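PDB 4FGM: aminopeptidase N family protein from Idiomarina loihiensis L2TR, which probably acts as a zinc-dependent aminopeptidase of the M61 family, cleaving residues from the amino ends of peptides. Local coordinates for residues W136-H150 and L163-E177. Sequence-based numbering, arbitrary orientation.
Sequences WKVATGMPRKSGQPH and LIDYPFLIGDLTIEE
Thr140 and Phe168 meet at the tightly packed end of this contact, the threonine CB standing 3.8 Å from the centroid of the Phe168 ring and over its face. With OG1 anti to the backbone N (chi1 178°), the hydroxyl donates to Pro167 O from above the carbonyl plane and accepts a nearly straight bond from Met142 N, closing an ST turn. Selenomethionine Met142 is extended as far as SE, which lies at the edge of Phe168; the bend at chi3 (-74°) then turns CE to 3.3 Å from Tyr166 CB, while its CA lies over the Tyr166 face. Beyond the two segments, Phe168 also meets the nearly parallel ring of Phe106 and, edge-to-face, that of Phe155. Between the ends, strands 137-140 and 168-171 run antiparallel, with reciprocal backbone bonds joining Lys137 to Gly171 and Ala139 to Leu169. Trp136 lays its pyrrole ring over Gly171 CA, 3.5 Å from the ring centroid, and rests CE3 on Ile170 CD1. Were Trp136 cut back to an alanine, the Gly171 backbone would probably be uncovered and Ile170 CD1 left without its aromatic neighbour. The solvent side is looser: Ile175 CD1 sits over the His150 ring, whose NE2 makes a weak 3.5 Å bond to Glu177 OE2. Away from the zinc site, this antiparallel strand pairing belongs to the beta-rich N-terminal domain of M61 peptidases, and Ala139 and Leu169 both pack against strand 222-230 of the adjoining five-stranded sheet.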
ATOM      1  N   TRP A 136      -2.165 -27.344 -10.781  1.00 43.56           N
ATOM      2  CA  TRP A 136      -2.282 -26.046 -10.120  1.00 39.41           C
ATOM      3  C   TRP A 136      -3.714 -25.531 -10.057  1.00 40.14           C
ATOM      4  O   TRP A 136      -4.539 -25.847 -10.914  1.00 40.22           O
ATOM      5  CB  TRP A 136      -1.429 -25.009 -10.840  1.00 41.48           C
ATOM      6  CG  TRP A 136      -0.002 -24.965 -10.393  1.00 44.51           C
ATOM      7  CD1 TRP A 136       0.610 -25.806  -9.509  1.00 40.96           C
ATOM      8  CD2 TRP A 136       0.998 -24.031 -10.820  1.00 43.59           C
ATOM      9  NE1 TRP A 136       1.927 -25.454  -9.358  1.00 40.26           N
ATOM     10  CE2 TRP A 136       2.193 -24.365 -10.146  1.00 40.01           C
ATOM     11  CE3 TRP A 136       0.997 -22.938 -11.699  1.00 43.36           C
ATOM     12  CZ2 TRP A 136       3.383 -23.655 -10.332  1.00 37.57           C
ATOM     13  CZ3 TRP A 136       2.184 -22.225 -11.883  1.00 43.33           C
ATOM     14  CH2 TRP A 136       3.359 -22.588 -11.194  1.00 43.39           C
ATOM     15  N   LYS A 137      -4.003 -24.731  -9.034  1.00 42.95           N
ATOM     16  CA  LYS A 137      -5.327 -24.141  -8.876  1.00 41.12           C
ATOM     17  C   LYS A 137      -5.302 -22.694  -9.333  1.00 42.11           C
ATOM     18  O   LYS A 137      -4.232 -22.097  -9.496  1.00 42.00           O
ATOM     19  CB  LYS A 137      -5.792 -24.209  -7.425  1.00 43.60           C
ATOM     20  CG  LYS A 137      -6.026 -25.617  -6.912  1.00 44.71           C
ATOM     21  CD  LYS A 137      -6.683 -25.577  -5.543  1.00 52.87           C
ATOM     22  CE  LYS A 137      -6.375 -26.836  -4.749  1.00 67.88           C
ATOM     23  NZ  LYS A 137      -6.674 -28.071  -5.531  1.00 75.37           N
ATOM     24  N   VAL A 138      -6.491 -22.135  -9.529  1.00 37.70           N
ATOM     25  CA  VAL A 138      -6.644 -20.766  -9.994  1.00 37.92           C
ATOM     26  C   VAL A 138      -7.552 -19.986  -9.057  1.00 41.87           C
ATOM     27  O   VAL A 138      -8.539 -20.520  -8.547  1.00 48.39           O
ATOM     28  CB  VAL A 138      -7.268 -20.745 -11.417  1.00 41.79           C
ATOM     29  CG1 VAL A 138      -7.562 -19.319 -11.851  1.00 36.20           C
ATOM     30  CG2 VAL A 138      -6.337 -21.416 -12.392  1.00 36.36           C
ATOM     31  N   ALA A 139      -7.214 -18.719  -8.837  1.00 38.99           N
ATOM     32  CA  ALA A 139      -8.008 -17.852  -7.977  1.00 35.88           C
ATOM     33  C   ALA A 139      -7.990 -16.450  -8.575  1.00 37.19           C
ATOM     34  O   ALA A 139      -6.943 -15.948  -8.994  1.00 40.11           O
ATOM     35  CB  ALA A 139      -7.433 -17.837  -6.556  1.00 32.38           C
ATOM     36  N   THR A 140      -9.161 -15.830  -8.622  1.00 37.79           N
ATOM     37  CA  THR A 140      -9.306 -14.491  -9.174  1.00 34.91           C
ATOM     38  C   THR A 140     -10.738 -14.021  -8.976  1.00 39.14           C
ATOM     39  O   THR A 140     -11.639 -14.822  -8.724  1.00 40.20           O
ATOM     40  CB  THR A 140      -9.016 -14.467 -10.684  1.00 37.57           C
ATOM     41  OG1 THR A 140      -9.224 -13.141 -11.185  1.00 44.48           O
ATOM     42  CG2 THR A 140      -9.956 -15.430 -11.430  1.00 38.36           C
ATOM     43  N   GLY A 141     -10.948 -12.720  -9.095  1.00 36.09           N
ATOM     44  CA  GLY A 141     -12.286 -12.191  -8.944  1.00 33.32           C
ATOM     45  C   GLY A 141     -12.929 -11.946 -10.296  1.00 34.19           C
ATOM     46  O   GLY A 141     -14.086 -11.534 -10.376  1.00 37.88           O
HETATM   47  N   MSE A 142     -12.184 -12.186 -11.371  1.00 34.32           N
HETATM   48  CA  MSE A 142     -12.741 -11.973 -12.705  1.00 39.73           C
HETATM   49  C   MSE A 142     -13.890 -12.953 -12.944  1.00 36.45           C
HETATM   50  O   MSE A 142     -13.740 -14.152 -12.729  1.00 40.36           O
HETATM   51  CB  MSE A 142     -11.675 -12.171 -13.773  1.00 38.03           C
HETATM   52  CG  MSE A 142     -12.056 -11.587 -15.123  1.00 43.86           C
HETATM   53 SE   MSE A 142     -10.639 -11.749 -16.445  1.00 61.25          SE
HETATM   54  CE  MSE A 142      -9.432 -10.382 -15.772  1.00144.29           C
ATOM     55  N   PRO A 143     -15.057 -12.446 -13.379  1.00 37.62           N
ATOM     56  CA  PRO A 143     -16.239 -13.285 -13.644  1.00 40.38           C
ATOM     57  C   PRO A 143     -15.884 -14.513 -14.474  1.00 43.40           C
ATOM     58  O   PRO A 143     -15.287 -14.399 -15.551  1.00 41.98           O
ATOM     59  CB  PRO A 143     -17.179 -12.338 -14.387  1.00 35.25           C
ATOM     60  CG  PRO A 143     -16.834 -10.991 -13.776  1.00 32.41           C
ATOM     61  CD  PRO A 143     -15.318 -11.035 -13.730  1.00 37.37           C
ATOM     62  N   ARG A 144     -16.247 -15.686 -13.969  1.00 39.95           N
ATOM     63  CA  ARG A 144     -15.946 -16.922 -14.669  1.00 43.98           C
ATOM     64  C   ARG A 144     -17.056 -17.333 -15.632  1.00 49.63           C
ATOM     65  O   ARG A 144     -18.234 -17.309 -15.278  1.00 54.05           O
ATOM     66  CB  ARG A 144     -15.698 -18.050 -13.659  1.00 41.24           C
ATOM     67  CG  ARG A 144     -15.409 -19.395 -14.302  1.00 42.21           C
ATOM     68  CD  ARG A 144     -15.220 -20.474 -13.261  1.00 46.35           C
ATOM     69  NE  ARG A 144     -13.949 -20.376 -12.545  1.00 41.99           N
ATOM     70  CZ  ARG A 144     -12.777 -20.782 -13.031  1.00 44.81           C
ATOM     71  NH1 ARG A 144     -12.701 -21.307 -14.250  1.00 45.71           N
ATOM     72  NH2 ARG A 144     -11.686 -20.711 -12.278  1.00 44.65           N
ATOM     73  N   LYS A 145     -16.665 -17.710 -16.847  1.00 48.21           N
ATOM     74  CA  LYS A 145     -17.610 -18.155 -17.864  1.00 38.41           C
ATOM     75  C   LYS A 145     -17.594 -19.679 -18.017  1.00 43.74           C
ATOM     76  O   LYS A 145     -18.610 -20.271 -18.372  1.00 48.06           O
ATOM     77  CB  LYS A 145     -17.295 -17.505 -19.213  1.00 38.58           C
ATOM     78  CG  LYS A 145     -17.316 -15.984 -19.196  1.00 47.26           C
ATOM     79  CD  LYS A 145     -18.649 -15.429 -18.700  1.00 49.93           C
ATOM     80  CE  LYS A 145     -19.783 -15.733 -19.659  1.00 62.72           C
ATOM     81  NZ  LYS A 145     -21.056 -15.089 -19.219  1.00 64.82           N
ATOM     82  N   SER A 146     -16.448 -20.316 -17.770  1.00 43.99           N
ATOM     83  CA  SER A 146     -16.370 -21.775 -17.877  1.00 43.80           C
ATOM     84  C   SER A 146     -15.259 -22.367 -17.014  1.00 45.72           C
ATOM     85  O   SER A 146     -14.399 -21.644 -16.523  1.00 50.29           O
ATOM     86  CB  SER A 146     -16.156 -22.202 -19.334  1.00 41.61           C
ATOM     87  OG  SER A 146     -14.800 -22.073 -19.707  1.00 47.23           O
ATOM     88  N   GLY A 147     -15.293 -23.683 -16.827  1.00 45.53           N
ATOM     89  CA  GLY A 147     -14.275 -24.366 -16.040  1.00 41.93           C
ATOM     90  C   GLY A 147     -14.660 -24.584 -14.590  1.00 45.73           C
ATOM     91  O   GLY A 147     -15.571 -23.923 -14.088  1.00 44.99           O
ATOM     92  N   GLN A 148     -13.989 -25.520 -13.919  1.00 51.71           N
ATOM     93  CA  GLN A 148     -14.264 -25.788 -12.504  1.00 65.03           C
ATOM     94  C   GLN A 148     -13.863 -24.504 -11.761  1.00 65.56           C
ATOM     95  O   GLN A 148     -12.868 -23.871 -12.109  1.00 66.95           O
ATOM     96  CB  GLN A 148     -13.437 -26.984 -12.019  1.00 77.50           C
ATOM     97  CG  GLN A 148     -13.588 -28.255 -12.871  1.00 87.94           C
ATOM     98  CD  GLN A 148     -14.901 -28.995 -12.637  1.00 89.98           C
ATOM     99  OE1 GLN A 148     -15.747 -28.557 -11.851  1.00 87.32           O
ATOM    100  NE2 GLN A 148     -15.072 -30.127 -13.319  1.00 86.28           N
ATOM    101  N   PRO A 149     -14.628 -24.116 -10.723  1.00 73.79           N
ATOM    102  CA  PRO A 149     -14.465 -22.922  -9.870  1.00 74.62           C
ATOM    103  C   PRO A 149     -13.083 -22.403  -9.442  1.00 65.26           C
ATOM    104  O   PRO A 149     -12.894 -21.189  -9.308  1.00 62.95           O
ATOM    105  CB  PRO A 149     -15.369 -23.225  -8.670  1.00 79.79           C
ATOM    106  CG  PRO A 149     -15.407 -24.718  -8.631  1.00 79.94           C
ATOM    107  CD  PRO A 149     -15.553 -25.070 -10.089  1.00 77.06           C
ATOM    108  N   HIS A 150     -12.133 -23.302  -9.209  1.00 50.02           N
ATOM    109  CA  HIS A 150     -10.783 -22.909  -8.820  1.00 44.04           C
ATOM    110  C   HIS A 150      -9.788 -23.532  -9.787  1.00 43.84           C
ATOM    111  O   HIS A 150      -8.654 -23.854  -9.429  1.00 34.94           O
ATOM    112  CB  HIS A 150     -10.475 -23.379  -7.397  1.00 48.32           C
ATOM    113  CG  HIS A 150     -11.204 -22.608  -6.344  1.00 63.57           C
ATOM    114  ND1 HIS A 150     -11.084 -21.242  -6.212  1.00 64.42           N
ATOM    115  CD2 HIS A 150     -12.076 -23.010  -5.389  1.00 64.06           C
ATOM    116  CE1 HIS A 150     -11.855 -20.832  -5.218  1.00 70.87           C
ATOM    117  NE2 HIS A 150     -12.467 -21.884  -4.705  1.00 72.27           N
ATOM    118  N   LEU A 163     -10.794  -5.564 -17.092  1.00 40.15           N
ATOM    119  CA  LEU A 163      -9.831  -6.635 -17.306  1.00 38.40           C
ATOM    120  C   LEU A 163      -8.559  -6.461 -16.480  1.00 41.49           C
ATOM    121  O   LEU A 163      -8.087  -7.400 -15.834  1.00 41.64           O
ATOM    122  CB  LEU A 163      -9.442  -6.707 -18.782  1.00 34.73           C
ATOM    123  CG  LEU A 163      -8.345  -7.721 -19.130  1.00 37.29           C
ATOM    124  CD1 LEU A 163      -8.909  -9.135 -19.032  1.00 29.00           C
ATOM    125  CD2 LEU A 163      -7.833  -7.462 -20.540  1.00 34.29           C
ATOM    126  N   ILE A 164      -7.997  -5.258 -16.509  1.00 40.10           N
ATOM    127  CA  ILE A 164      -6.762  -5.005 -15.782  1.00 40.63           C
ATOM    128  C   ILE A 164      -6.958  -4.756 -14.291  1.00 38.15           C
ATOM    129  O   ILE A 164      -6.034  -4.334 -13.593  1.00 43.83           O
ATOM    130  CB  ILE A 164      -5.982  -3.842 -16.419  1.00 42.74           C
ATOM    131  CG1 ILE A 164      -6.794  -2.552 -16.354  1.00 36.14           C
ATOM    132  CG2 ILE A 164      -5.663  -4.184 -17.868  1.00 40.03           C
ATOM    133  CD1 ILE A 164      -6.031  -1.343 -16.845  1.00 38.44           C
ATOM    134  N   ASP A 165      -8.159  -5.028 -13.795  1.00 37.42           N
ATOM    135  CA  ASP A 165      -8.419  -4.850 -12.379  1.00 36.59           C
ATOM    136  C   ASP A 165      -8.726  -6.184 -11.702  1.00 38.74           C
ATOM    137  O   ASP A 165      -9.264  -6.227 -10.596  1.00 39.87           O
ATOM    138  CB  ASP A 165      -9.570  -3.873 -12.148  1.00 33.69           C
ATOM    139  CG  ASP A 165      -9.606  -3.367 -10.719  1.00 41.81           C
ATOM    140  OD1 ASP A 165      -8.510  -3.050 -10.195  1.00 34.38           O
ATOM    141  OD2 ASP A 165     -10.710  -3.283 -10.128  1.00 41.27           O
ATOM    142  N   TYR A 166      -8.398  -7.278 -12.377  1.00 33.86           N
ATOM    143  CA  TYR A 166      -8.608  -8.602 -11.805  1.00 31.84           C
ATOM    144  C   TYR A 166      -7.284  -9.350 -11.822  1.00 37.13           C
ATOM    145  O   TYR A 166      -6.905  -9.913 -12.842  1.00 38.35           O
ATOM    146  CB  TYR A 166      -9.640  -9.422 -12.609  1.00 34.13           C
ATOM    147  CG  TYR A 166     -11.041  -8.865 -12.633  1.00 35.26           C
ATOM    148  CD1 TYR A 166     -11.596  -8.388 -13.817  1.00 35.87           C
ATOM    149  CD2 TYR A 166     -11.819  -8.829 -11.475  1.00 35.91           C
ATOM    150  CE1 TYR A 166     -12.894  -7.885 -13.854  1.00 37.60           C
ATOM    151  CE2 TYR A 166     -13.119  -8.333 -11.493  1.00 31.91           C
ATOM    152  CZ  TYR A 166     -13.655  -7.861 -12.688  1.00 42.30           C
ATOM    153  OH  TYR A 166     -14.946  -7.370 -12.720  1.00 45.48           O
ATOM    154  N   PRO A 167      -6.541  -9.336 -10.707  1.00 40.49           N
ATOM    155  CA  PRO A 167      -5.268 -10.070 -10.730  1.00 39.45           C
ATOM    156  C   PRO A 167      -5.540 -11.567 -10.644  1.00 42.70           C
ATOM    157  O   PRO A 167      -6.626 -11.973 -10.245  1.00 37.69           O
ATOM    158  CB  PRO A 167      -4.530  -9.533  -9.503  1.00 33.97           C
ATOM    159  CG  PRO A 167      -5.660  -9.134  -8.564  1.00 37.25           C
ATOM    160  CD  PRO A 167      -6.631  -8.464  -9.519  1.00 37.05           C
ATOM    161  N   PHE A 168      -4.560 -12.376 -11.032  1.00 37.96           N
ATOM    162  CA  PHE A 168      -4.687 -13.835 -10.996  1.00 36.00           C
ATOM    163  C   PHE A 168      -3.555 -14.450 -10.172  1.00 40.94           C
ATOM    164  O   PHE A 168      -2.407 -13.996 -10.229  1.00 43.01           O
ATOM    165  CB  PHE A 168      -4.620 -14.440 -12.413  1.00 33.59           C
ATOM    166  CG  PHE A 168      -5.917 -14.397 -13.177  1.00 36.29           C
ATOM    167  CD1 PHE A 168      -6.425 -13.193 -13.660  1.00 32.82           C
ATOM    168  CD2 PHE A 168      -6.624 -15.572 -13.432  1.00 37.17           C
ATOM    169  CE1 PHE A 168      -7.612 -13.157 -14.402  1.00 34.75           C
ATOM    170  CE2 PHE A 168      -7.812 -15.551 -14.171  1.00 39.35           C
ATOM    171  CZ  PHE A 168      -8.310 -14.340 -14.652  1.00 36.27           C
ATOM    172  N   LEU A 169      -3.886 -15.490  -9.416  1.00 36.84           N
ATOM    173  CA  LEU A 169      -2.916 -16.208  -8.597  1.00 34.46           C
ATOM    174  C   LEU A 169      -3.101 -17.700  -8.882  1.00 33.79           C
ATOM    175  O   LEU A 169      -4.211 -18.231  -8.779  1.00 41.66           O
ATOM    176  CB  LEU A 169      -3.152 -15.921  -7.107  1.00 31.17           C
ATOM    177  CG  LEU A 169      -2.245 -16.650  -6.109  1.00 36.48           C
ATOM    178  CD1 LEU A 169      -0.785 -16.379  -6.455  1.00 37.37           C
ATOM    179  CD2 LEU A 169      -2.549 -16.183  -4.684  1.00 31.34           C
ATOM    180  N   ILE A 170      -2.020 -18.372  -9.257  1.00 33.62           N
ATOM    181  CA  ILE A 170      -2.092 -19.791  -9.550  1.00 32.64           C
ATOM    182  C   ILE A 170      -1.014 -20.573  -8.804  1.00 35.62           C
ATOM    183  O   ILE A 170       0.035 -20.034  -8.480  1.00 43.76           O
ATOM    184  CB  ILE A 170      -1.961 -20.049 -11.076  1.00 33.68           C
ATOM    185  CG1 ILE A 170      -0.659 -19.455 -11.611  1.00 35.35           C
ATOM    186  CG2 ILE A 170      -3.134 -19.422 -11.806  1.00 36.85           C
ATOM    187  CD1 ILE A 170      -0.460 -19.661 -13.109  1.00 35.55           C
ATOM    188  N   GLY A 171      -1.280 -21.846  -8.527  1.00 38.41           N
ATOM    189  CA  GLY A 171      -0.305 -22.659  -7.828  1.00 38.50           C
ATOM    190  C   GLY A 171      -0.969 -23.667  -6.917  1.00 41.74           C
ATOM    191  O   GLY A 171      -2.137 -24.002  -7.100  1.00 43.64           O
ATOM    192  N   ASP A 172      -0.219 -24.160  -5.938  1.00 46.13           N
ATOM    193  CA  ASP A 172      -0.739 -25.128  -4.976  1.00 43.94           C
ATOM    194  C   ASP A 172      -1.414 -24.287  -3.894  1.00 41.88           C
ATOM    195  O   ASP A 172      -0.900 -24.126  -2.796  1.00 46.32           O
ATOM    196  CB  ASP A 172       0.428 -25.954  -4.413  1.00 46.34           C
ATOM    197  CG  ASP A 172      -0.015 -26.975  -3.382  1.00 56.73           C
ATOM    198  OD1 ASP A 172      -1.214 -27.335  -3.359  1.00 55.45           O
ATOM    199  OD2 ASP A 172       0.845 -27.429  -2.600  1.00 62.54           O
ATOM    200  N   LEU A 173      -2.583 -23.761  -4.230  1.00 42.63           N
ATOM    201  CA  LEU A 173      -3.330 -22.860  -3.359  1.00 37.68           C
ATOM    202  C   LEU A 173      -4.125 -23.419  -2.186  1.00 43.45           C
ATOM    203  O   LEU A 173      -4.765 -24.469  -2.282  1.00 51.24           O
ATOM    204  CB  LEU A 173      -4.289 -22.023  -4.214  1.00 34.29           C
ATOM    205  CG  LEU A 173      -3.720 -21.501  -5.532  1.00 37.69           C
ATOM    206  CD1 LEU A 173      -4.769 -20.653  -6.266  1.00 28.43           C
ATOM    207  CD2 LEU A 173      -2.455 -20.681  -5.234  1.00 25.68           C
ATOM    208  N   THR A 174      -4.085 -22.685  -1.080  1.00 37.74           N
ATOM    209  CA  THR A 174      -4.851 -23.037   0.099  1.00 40.63           C
ATOM    210  C   THR A 174      -6.019 -22.064  -0.010  1.00 42.40           C
ATOM    211  O   THR A 174      -5.806 -20.855  -0.129  1.00 44.96           O
ATOM    212  CB  THR A 174      -4.072 -22.769   1.416  1.00 40.59           C
ATOM    213  OG1 THR A 174      -2.909 -23.605   1.466  1.00 40.92           O
ATOM    214  CG2 THR A 174      -4.946 -23.072   2.628  1.00 37.14           C
ATOM    215  N   ILE A 175      -7.244 -22.580   0.003  1.00 42.11           N
ATOM    216  CA  ILE A 175      -8.419 -21.723  -0.130  1.00 42.11           C
ATOM    217  C   ILE A 175      -9.434 -21.980   0.976  1.00 48.07           C
ATOM    218  O   ILE A 175      -9.921 -23.096   1.138  1.00 54.53           O
ATOM    219  CB  ILE A 175      -9.114 -21.946  -1.495  1.00 42.46           C
ATOM    220  CG1 ILE A 175      -8.102 -21.794  -2.635  1.00 40.08           C
ATOM    221  CG2 ILE A 175     -10.257 -20.956  -1.670  1.00 42.73           C
ATOM    222  CD1 ILE A 175      -8.665 -22.142  -4.009  1.00 34.46           C
ATOM    223  N   GLU A 176      -9.747 -20.931   1.727  1.00 47.73           N
ATOM    224  CA  GLU A 176     -10.700 -21.016   2.826  1.00 45.11           C
ATOM    225  C   GLU A 176     -11.795 -19.973   2.608  1.00 49.15           C
ATOM    226  O   GLU A 176     -11.542 -18.767   2.634  1.00 46.90           O
ATOM    227  CB  GLU A 176      -9.997 -20.750   4.160  1.00 45.71           C
ATOM    228  CG  GLU A 176     -10.861 -20.981   5.394  1.00 55.69           C
ATOM    229  CD  GLU A 176     -10.987 -22.450   5.761  1.00 69.58           C
ATOM    230  OE1 GLU A 176     -11.628 -23.209   5.003  1.00 79.66           O
ATOM    231  OE2 GLU A 176     -10.438 -22.845   6.813  1.00 71.00           O
ATOM    232  N   GLU A 177     -13.012 -20.453   2.398  1.00 51.35           N
ATOM    233  CA  GLU A 177     -14.152 -19.587   2.164  1.00 55.46           C
ATOM    234  C   GLU A 177     -14.859 -19.182   3.455  1.00 49.66           C
ATOM    235  O   GLU A 177     -14.794 -19.883   4.456  1.00 51.51           O
ATOM    236  CB  GLU A 177     -15.137 -20.297   1.235  1.00 63.26           C
ATOM    237  CG  GLU A 177     -15.263 -19.665  -0.135  1.00 78.43           C
ATOM    238  CD  GLU A 177     -15.108 -20.667  -1.259  1.00 90.37           C
ATOM    239  OE1 GLU A 177     -15.732 -21.746  -1.183  1.00 95.10           O
ATOM    240  OE2 GLU A 177     -14.368 -20.373  -2.220  1.00 93.04           O
TER
HETATM  241  O   HOH W   1      -8.844 -10.828  -9.210  1.00 35.46           O